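Long-range contact in leucyl-trna synthetase (Plasmodium falciparum, PDB 5FOC), which probably hydrolyses mischarged tRNA through this editing domain, the whole enzyme being a class I synthetase that attaches leucine to tRNA(Leu): residues S259-R273 and E288-L300. The protein carries 2 engineered substitutions. Sequence-based numbering, arbitrary orientation.
Sequences SSDSTDDYACLEDIR and EQLKNNSESCIEL
The carboxylate of D261 lies against S296 and C297, just before strand 298-299, and grips them with both oxygens: OD1 accepts from S296 OG at 2.7 Å, and OD2 from C297 N at 2.9 Å (N-H...O angle 161°). Both bonds use syn lone pairs, and the carboxylate thereby receives one hydroxyl and one backbone amide side by side. This is one end of a contact in the editing domain of a class I synthetase, where helix 263-274 and its preceding loop lie beside the extended 292-296 chain leading into strand 298-299. OD1 also receives a water that donates to I298 O, reaching the start of that strand. Next along, S294 OG, swung anti to its backbone nitrogen, accepts from S260 N at 3.2 Å and sits 2.7 Å from S260 OG; it is also hydrogen-bonded to G135 O, which ties the 292-296 segment to a third part of the chain. At the other end, I272 CG2 meets L290 CD2 at 3.9 Å, the two side chains crossing at about a right angle. R273 reaches out from the helix with its chain extended from CG to NE, L269 CD2 lying over one guanidinium face. L290 O, in the guanidinium plane, is held by two donors: R273 NE at 2.9 Å, almost head-on to the carbonyl at 178°, and R273 NH2 at 3.1 Å.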
ATOM      1  N   SER A 259      -2.915 -12.636  -3.978  1.00 19.40           N
ATOM      2  CA  SER A 259      -2.603 -13.464  -5.131  1.00 20.21           C
ATOM      3  C   SER A 259      -3.628 -14.550  -5.436  1.00 19.80           C
ATOM      4  O   SER A 259      -3.743 -14.993  -6.587  1.00 26.35           O
ATOM      5  CB  SER A 259      -1.194 -14.024  -5.079  1.00 17.87           C
ATOM      6  OG  SER A 259      -1.056 -14.787  -3.893  1.00 20.84           O
ATOM      7  N   SER A 260      -4.426 -14.918  -4.447  1.00 19.62           N
ATOM      8  CA  SER A 260      -5.494 -15.883  -4.653  1.00 21.22           C
ATOM      9  C   SER A 260      -6.611 -15.341  -5.513  1.00 21.75           C
ATOM     10  O   SER A 260      -7.181 -16.106  -6.237  1.00 26.58           O
ATOM     11  CB  SER A 260      -6.103 -16.331  -3.318  1.00 26.02           C
ATOM     12  OG  SER A 260      -6.475 -15.244  -2.515  1.00 24.37           O
ATOM     13  N   ASP A 261      -6.910 -14.060  -5.333  1.00 19.16           N
ATOM     14  CA  ASP A 261      -8.162 -13.479  -5.860  1.00 19.59           C
ATOM     15  C   ASP A 261      -7.985 -12.465  -6.952  1.00 20.49           C
ATOM     16  O   ASP A 261      -9.030 -11.932  -7.488  1.00 23.75           O
ATOM     17  CB  ASP A 261      -8.883 -12.836  -4.717  1.00 24.11           C
ATOM     18  CG  ASP A 261      -9.333 -13.858  -3.659  1.00 22.03           C
ATOM     19  OD1 ASP A 261      -9.602 -15.031  -4.010  1.00 23.24           O
ATOM     20  OD2 ASP A 261      -9.496 -13.433  -2.498  1.00 25.10           O
ATOM     21  N   SER A 262      -6.755 -12.211  -7.357  1.00 20.27           N
ATOM     22  CA  SER A 262      -6.440 -11.239  -8.398  0.50 21.52           C
ATOM     23  C   SER A 262      -5.429 -11.827  -9.354  1.00 20.05           C
ATOM     24  O   SER A 262      -4.371 -12.294  -8.931  1.00 24.26           O
ATOM     25  CB  SER A 262      -5.906  -9.951  -7.814  0.50 23.75           C
ATOM     26  OG  SER A 262      -5.144  -9.225  -8.759  0.50 23.63           O
ATOM     27  N   THR A 263      -5.748 -11.837 -10.647  1.00 22.22           N
ATOM     28  CA  THR A 263      -4.861 -12.406 -11.649  1.00 22.35           C
ATOM     29  C   THR A 263      -3.593 -11.579 -11.830  1.00 19.49           C
ATOM     30  O   THR A 263      -2.526 -12.157 -12.052  1.00 22.84           O
ATOM     31  CB  THR A 263      -5.578 -12.630 -12.983  1.00 23.50           C
ATOM     32  OG1 THR A 263      -6.647 -13.546 -12.763  1.00 28.11           O
ATOM     33  CG2 THR A 263      -4.650 -13.203 -14.011  1.00 26.09           C
ATOM     34  N   ASP A 264      -3.670 -10.260 -11.714  1.00 20.61           N
ATOM     35  CA  ASP A 264      -2.472  -9.453 -11.871  1.00 21.00           C
ATOM     36  C   ASP A 264      -1.533  -9.702 -10.684  1.00 20.16           C
ATOM     37  O   ASP A 264      -0.320  -9.885 -10.891  1.00 23.69           O
ATOM     38  CB  ASP A 264      -2.710  -7.949 -12.071  1.00 26.38           C
ATOM     39  CG  ASP A 264      -3.633  -7.343 -11.089  1.00 27.09           C
ATOM     40  OD1 ASP A 264      -4.513  -8.026 -10.514  1.00 34.63           O
ATOM     41  OD2 ASP A 264      -3.505  -6.119 -10.912  1.00 36.92           O
ATOM     42  N   ASP A 265      -2.114  -9.795  -9.487  1.00 21.03           N
ATOM     43  CA  ASP A 265      -1.313 -10.050  -8.254  1.00 19.91           C
ATOM     44  C   ASP A 265      -0.676 -11.400  -8.371  1.00 20.40           C
ATOM     45  O   ASP A 265       0.528 -11.550  -8.129  1.00 23.04           O
ATOM     46  CB  ASP A 265      -2.209 -10.012  -7.013  1.00 21.77           C
ATOM     47  CG  ASP A 265      -2.763  -8.606  -6.722  1.00 20.44           C
ATOM     48  OD1 ASP A 265      -2.406  -7.656  -7.501  1.00 25.02           O
ATOM     49  OD2 ASP A 265      -3.548  -8.429  -5.774  1.00 21.18           O
ATOM     50  N   TYR A 266      -1.465 -12.392  -8.758  1.00 20.65           N
ATOM     51  CA  TYR A 266      -0.948 -13.737  -8.985  1.00 20.48           C
ATOM     52  C   TYR A 266       0.222 -13.731  -9.963  1.00 19.81           C
ATOM     53  O   TYR A 266       1.278 -14.375  -9.740  1.00 23.84           O
ATOM     54  CB  TYR A 266      -2.042 -14.669  -9.508  1.00 21.97           C
ATOM     55  CG  TYR A 266      -1.562 -16.080  -9.582  1.00 21.86           C
ATOM     56  CD1 TYR A 266      -1.650 -16.897  -8.465  1.00 21.30           C
ATOM     57  CD2 TYR A 266      -0.941 -16.586 -10.717  1.00 26.67           C
ATOM     58  CE1 TYR A 266      -1.135 -18.205  -8.487  1.00 26.86           C
ATOM     59  CE2 TYR A 266      -0.422 -17.886 -10.747  1.00 30.60           C
ATOM     60  CZ  TYR A 266      -0.529 -18.697  -9.628  1.00 27.92           C
ATOM     61  OH  TYR A 266      -0.035 -19.983  -9.629  1.00 31.61           O
ATOM     62  N   ALA A 267       0.013 -13.043 -11.096  1.00 23.21           N
ATOM     63  CA  ALA A 267       1.006 -12.971 -12.158  1.00 21.26           C
ATOM     64  C   ALA A 267       2.329 -12.403 -11.674  1.00 21.41           C
ATOM     65  O   ALA A 267       3.397 -12.928 -12.009  1.00 24.32           O
ATOM     66  CB  ALA A 267       0.492 -12.124 -13.308  1.00 22.03           C
ATOM     67  N   CYS A 268       2.251 -11.337 -10.904  1.00 21.07           N
ATOM     68  CA  CYS A 268       3.443 -10.616 -10.453  1.00 19.61           C
ATOM     69  C   CYS A 268       4.223 -11.482  -9.433  1.00 20.37           C
ATOM     70  O   CYS A 268       5.464 -11.617  -9.516  1.00 24.55           O
ATOM     71  CB  CYS A 268       3.067  -9.281  -9.846  1.00 23.25           C
ATOM     72  SG  CYS A 268       4.442  -8.303  -9.268  1.00 24.37           S
ATOM     73  N   LEU A 269       3.474 -12.051  -8.498  1.00 20.80           N
ATOM     74  CA  LEU A 269       4.084 -12.937  -7.510  1.00 21.57           C
ATOM     75  C   LEU A 269       4.732 -14.150  -8.194  1.00 22.64           C
ATOM     76  O   LEU A 269       5.874 -14.521  -7.849  1.00 23.80           O
ATOM     77  CB  LEU A 269       3.067 -13.323  -6.422  1.00 20.13           C
ATOM     78  CG  LEU A 269       3.591 -14.267  -5.314  1.00 20.08           C
ATOM     79  CD1 LEU A 269       4.857 -13.725  -4.619  1.00 23.06           C
ATOM     80  CD2 LEU A 269       2.451 -14.540  -4.323  1.00 24.48           C
ATOM     81  N   GLU A 270       4.063 -14.739  -9.171  1.00 24.48           N
ATOM     82  CA  GLU A 270       4.603 -15.846  -9.953  1.00 25.42           C
ATOM     83  C   GLU A 270       5.894 -15.473 -10.707  1.00 21.60           C
ATOM     84  O   GLU A 270       6.807 -16.264 -10.744  1.00 29.43           O
ATOM     85  CB  GLU A 270       3.528 -16.403 -10.893  1.00 30.74           C
ATOM     86  CG  GLU A 270       3.965 -17.508 -11.841  1.00 36.54           C
ATOM     87  CD  GLU A 270       4.161 -18.875 -11.207  1.00 43.46           C
ATOM     88  OE1 GLU A 270       4.063 -19.025  -9.967  1.00 45.25           O
ATOM     89  OE2 GLU A 270       4.427 -19.822 -11.987  1.00 56.41           O
ATOM     90  N   ASP A 271       5.975 -14.260 -11.277  1.00 25.68           N
ATOM     91  CA  ASP A 271       7.190 -13.803 -11.980  1.00 24.70           C
ATOM     92  C   ASP A 271       8.331 -13.632 -10.984  1.00 23.55           C
ATOM     93  O   ASP A 271       9.476 -14.011 -11.245  1.00 27.56           O
ATOM     94  CB  ASP A 271       6.941 -12.484 -12.738  1.00 25.43           C
ATOM     95  CG  ASP A 271       6.296 -12.689 -14.095  1.00 27.71           C
ATOM     96  OD1 ASP A 271       6.169 -13.808 -14.589  1.00 33.02           O
ATOM     97  OD2 ASP A 271       5.825 -11.689 -14.673  1.00 31.50           O
ATOM     98  N   ILE A 272       8.017 -13.078  -9.817  1.00 23.41           N
ATOM     99  CA  ILE A 272       9.032 -12.917  -8.768  1.00 20.98           C
ATOM    100  C   ILE A 272       9.590 -14.248  -8.325  1.00 22.43           C
ATOM    101  O   ILE A 272      10.822 -14.426  -8.203  1.00 28.46           O
ATOM    102  CB  ILE A 272       8.481 -12.091  -7.587  1.00 21.90           C
ATOM    103  CG1 ILE A 272       8.238 -10.645  -8.057  1.00 22.30           C
ATOM    104  CG2 ILE A 272       9.452 -12.051  -6.415  1.00 21.38           C
ATOM    105  CD1 ILE A 272       7.467  -9.785  -7.101  1.00 23.12           C
ATOM    106  N   ARG A 273       8.699 -15.200  -8.092  1.00 24.67           N
ATOM    107  CA  ARG A 273       9.076 -16.544  -7.682  1.00 28.54           C
ATOM    108  C   ARG A 273       9.917 -17.216  -8.754  1.00 27.54           C
ATOM    109  O   ARG A 273      10.991 -17.737  -8.482  1.00 30.12           O
ATOM    110  CB  ARG A 273       7.848 -17.384  -7.381  1.00 30.87           C
ATOM    111  CG  ARG A 273       7.185 -16.975  -6.080  1.00 28.64           C
ATOM    112  CD  ARG A 273       5.916 -17.742  -5.831  1.00 27.42           C
ATOM    113  NE  ARG A 273       5.456 -17.510  -4.481  1.00 27.63           N
ATOM    114  CZ  ARG A 273       4.245 -17.785  -3.999  1.00 28.06           C
ATOM    115  NH1 ARG A 273       3.282 -18.263  -4.766  1.00 31.63           N
ATOM    116  NH2 ARG A 273       3.972 -17.527  -2.723  1.00 28.45           N
ATOM    117  N   GLU A 288      13.252 -17.150   1.110  1.00 31.60           N
ATOM    118  CA  GLU A 288      12.316 -17.540   2.160  1.00 29.16           C
ATOM    119  C   GLU A 288      11.175 -16.544   2.407  1.00 32.67           C
ATOM    120  O   GLU A 288      10.185 -16.900   3.044  1.00 33.79           O
ATOM    121  CB  GLU A 288      13.064 -17.811   3.463  1.00 32.84           C
ATOM    122  CG  GLU A 288      13.839 -16.603   3.991  1.00 35.90           C
ATOM    123  CD  GLU A 288      15.346 -16.780   3.862  1.00 45.25           C
ATOM    124  OE1 GLU A 288      15.828 -17.178   2.751  1.00 44.37           O
ATOM    125  OE2 GLU A 288      16.037 -16.491   4.870  1.00 66.86           O
ATOM    126  N   GLN A 289      11.324 -15.314   1.936  1.00 28.33           N
ATOM    127  CA  GLN A 289      10.250 -14.324   2.032  1.00 23.49           C
ATOM    128  C   GLN A 289       9.197 -14.497   0.962  1.00 24.13           C
ATOM    129  O   GLN A 289       8.171 -13.860   1.097  1.00 26.04           O
ATOM    130  CB  GLN A 289      10.804 -12.902   1.923  1.00 26.75           C
ATOM    131  CG  GLN A 289      11.791 -12.531   3.015  1.00 29.06           C
ATOM    132  CD  GLN A 289      12.305 -11.124   2.868  1.00 30.14           C
ATOM    133  OE1 GLN A 289      13.180 -10.869   2.059  1.00 35.04           O
ATOM    134  NE2 GLN A 289      11.778 -10.206   3.658  1.00 37.82           N
ATOM    135  N   LEU A 290       9.420 -15.351  -0.039  1.00 23.66           N
ATOM    136  CA  LEU A 290       8.539 -15.401  -1.210  1.00 25.51           C
ATOM    137  C   LEU A 290       7.510 -16.512  -1.125  1.00 26.06           C
ATOM    138  O   LEU A 290       6.905 -16.837  -2.113  1.00 31.70           O
ATOM    139  CB  LEU A 290       9.350 -15.566  -2.478  1.00 24.36           C
ATOM    140  CG  LEU A 290      10.472 -14.584  -2.671  1.00 26.04           C
ATOM    141  CD1 LEU A 290      11.183 -14.901  -3.953  1.00 27.28           C
ATOM    142  CD2 LEU A 290       9.958 -13.169  -2.731  1.00 24.88           C
ATOM    143  N   LYS A 291       7.309 -17.097   0.060  1.00 24.92           N
ATOM    144  CA  LYS A 291       6.444 -18.276   0.172  1.00 24.08           C
ATOM    145  C   LYS A 291       5.106 -18.014   0.870  1.00 25.97           C
ATOM    146  O   LYS A 291       4.455 -18.982   1.280  1.00 24.93           O
ATOM    147  CB  LYS A 291       7.191 -19.419   0.855  1.00 26.43           C
ATOM    148  CG  LYS A 291       8.446 -19.857   0.106  1.00 27.30           C
ATOM    149  CD  LYS A 291       9.218 -20.944   0.878  1.00 30.92           C
ATOM    150  CE  LYS A 291      10.678 -21.025   0.463  1.00 43.72           C
ATOM    151  NZ  LYS A 291      10.888 -21.069  -1.012  1.00 55.31           N
ATOM    152  N   ASN A 292       4.652 -16.753   0.953  1.00 24.64           N
ATOM    153  CA  ASN A 292       3.464 -16.472   1.759  1.00 22.77           C
ATOM    154  C   ASN A 292       2.252 -16.927   0.956  1.00 22.65           C
ATOM    155  O   ASN A 292       2.135 -16.604  -0.256  1.00 25.04           O
ATOM    156  CB  ASN A 292       3.275 -14.977   2.057  1.00 22.81           C
ATOM    157  CG  ASN A 292       4.282 -14.414   3.002  1.00 24.39           C
ATOM    158  OD1 ASN A 292       5.038 -15.201   3.689  1.00 25.60           O
ATOM    159  ND2 ASN A 292       4.325 -13.105   3.130  1.00 26.26           N
ATOM    160  N   ASN A 293       1.346 -17.624   1.625  1.00 21.09           N
ATOM    161  CA  ASN A 293       0.049 -18.051   1.069  0.50 18.97           C
ATOM    162  C   ASN A 293      -0.961 -16.942   1.195  1.00 18.91           C
ATOM    163  O   ASN A 293      -0.994 -16.256   2.224  1.00 20.94           O
ATOM    164  CB  ASN A 293      -0.505 -19.253   1.863  0.50 22.14           C
ATOM    165  CG  ASN A 293      -1.741 -19.872   1.221  0.50 23.21           C
ATOM    166  OD1 ASN A 293      -1.640 -20.633   0.266  0.50 35.04           O
ATOM    167  ND2 ASN A 293      -2.910 -19.521   1.724  0.50 26.25           N
ATOM    168  N   SER A 294      -1.809 -16.795   0.161  1.00 21.51           N
ATOM    169  CA  SER A 294      -2.958 -15.887   0.160  1.00 19.56           C
ATOM    170  C   SER A 294      -4.245 -16.684   0.308  1.00 21.36           C
ATOM    171  O   SER A 294      -4.534 -17.499  -0.542  1.00 23.90           O
ATOM    172  CB  SER A 294      -2.945 -15.203  -1.164  1.00 18.72           C
ATOM    173  OG  SER A 294      -4.153 -14.406  -1.308  1.00 20.67           O
ATOM    174  N   GLU A 295      -4.972 -16.496   1.407  1.00 21.15           N
ATOM    175  CA  GLU A 295      -6.178 -17.235   1.660  1.00 21.52           C
ATOM    176  C   GLU A 295      -7.252 -16.642   0.712  1.00 24.18           C
ATOM    177  O   GLU A 295      -7.509 -15.480   0.799  1.00 22.32           O
ATOM    178  CB  GLU A 295      -6.639 -17.068   3.092  1.00 25.05           C
ATOM    179  CG  GLU A 295      -7.826 -17.927   3.468  1.00 30.05           C
ATOM    180  CD  GLU A 295      -7.476 -19.383   3.649  1.00 31.88           C
ATOM    181  OE1 GLU A 295      -6.412 -19.689   4.275  1.00 37.29           O
ATOM    182  OE2 GLU A 295      -8.269 -20.216   3.145  1.00 40.57           O
ATOM    183  N   SER A 296      -7.798 -17.474  -0.151  1.00 24.06           N
ATOM    184  CA  SER A 296      -8.819 -17.012  -1.138  1.00 21.81           C
ATOM    185  C   SER A 296     -10.089 -16.617  -0.397  1.00 22.45           C
ATOM    186  O   SER A 296     -10.599 -17.349   0.481  1.00 24.17           O
ATOM    187  CB  SER A 296      -9.100 -18.111  -2.139  1.00 20.73           C
ATOM    188  OG  SER A 296      -9.938 -17.614  -3.189  1.00 24.50           O
ATOM    189  N   CYS A 297     -10.579 -15.424  -0.727  1.00 21.19           N
ATOM    190  CA  CYS A 297     -11.763 -14.831  -0.098  1.00 19.19           C
ATOM    191  C   CYS A 297     -13.052 -14.986  -0.931  1.00 18.65           C
ATOM    192  O   CYS A 297     -14.110 -14.796  -0.374  1.00 22.27           O
ATOM    193  CB  CYS A 297     -11.539 -13.328   0.184  1.00 19.84           C
ATOM    194  SG  CYS A 297     -10.161 -13.089   1.351  1.00 22.92           S
ATOM    195  N   ILE A 298     -12.893 -15.429  -2.170  1.00 21.27           N
ATOM    196  CA  ILE A 298     -14.010 -15.369  -3.154  1.00 21.12           C
ATOM    197  C   ILE A 298     -14.033 -16.655  -3.973  1.00 22.20           C
ATOM    198  O   ILE A 298     -13.036 -17.010  -4.603  1.00 25.19           O
ATOM    199  CB  ILE A 298     -13.914 -14.164  -4.127  1.00 20.81           C
ATOM    200  CG1 ILE A 298     -13.969 -12.832  -3.378  1.00 22.33           C
ATOM    201  CG2 ILE A 298     -15.120 -14.165  -5.114  1.00 21.77           C
ATOM    202  CD1 ILE A 298     -13.600 -11.616  -4.189  1.00 25.70           C
ATOM    203  N   GLU A 299     -15.203 -17.292  -4.027  1.00 21.82           N
ATOM    204  CA  GLU A 299     -15.404 -18.432  -4.899  1.00 22.79           C
ATOM    205  C   GLU A 299     -16.407 -18.059  -6.010  1.00 23.86           C
ATOM    206  O   GLU A 299     -17.341 -17.284  -5.797  1.00 26.26           O
ATOM    207  CB  GLU A 299     -15.875 -19.662  -4.154  1.00 29.83           C
ATOM    208  CG  GLU A 299     -17.216 -19.586  -3.465  1.00 33.38           C
ATOM    209  CD  GLU A 299     -17.696 -20.946  -3.002  1.00 41.28           C
ATOM    210  OE1 GLU A 299     -16.926 -21.927  -3.104  1.00 52.21           O
ATOM    211  OE2 GLU A 299     -18.836 -21.033  -2.515  1.00 50.59           O
ATOM    212  N   LEU A 300     -16.170 -18.583  -7.194  1.00 25.18           N
ATOM    213  CA  LEU A 300     -17.080 -18.363  -8.308  1.00 25.57           C
ATOM    214  C   LEU A 300     -17.755 -19.695  -8.536  1.00 26.75           C
ATOM    215  O   LEU A 300     -17.096 -20.749  -8.453  1.00 29.72           O
ATOM    216  CB  LEU A 300     -16.351 -17.893  -9.559  1.00 28.80           C
ATOM    217  CG  LEU A 300     -16.020 -16.392  -9.565  1.00 27.88           C
ATOM    218  CD1 LEU A 300     -15.149 -16.058 -10.743  1.00 29.35           C
ATOM    219  CD2 LEU A 300     -17.295 -15.575  -9.588  1.00 27.01           C
TER
HETATM  220  O   HOH W   1     -10.924 -16.234  -6.004  1.00 25.38           O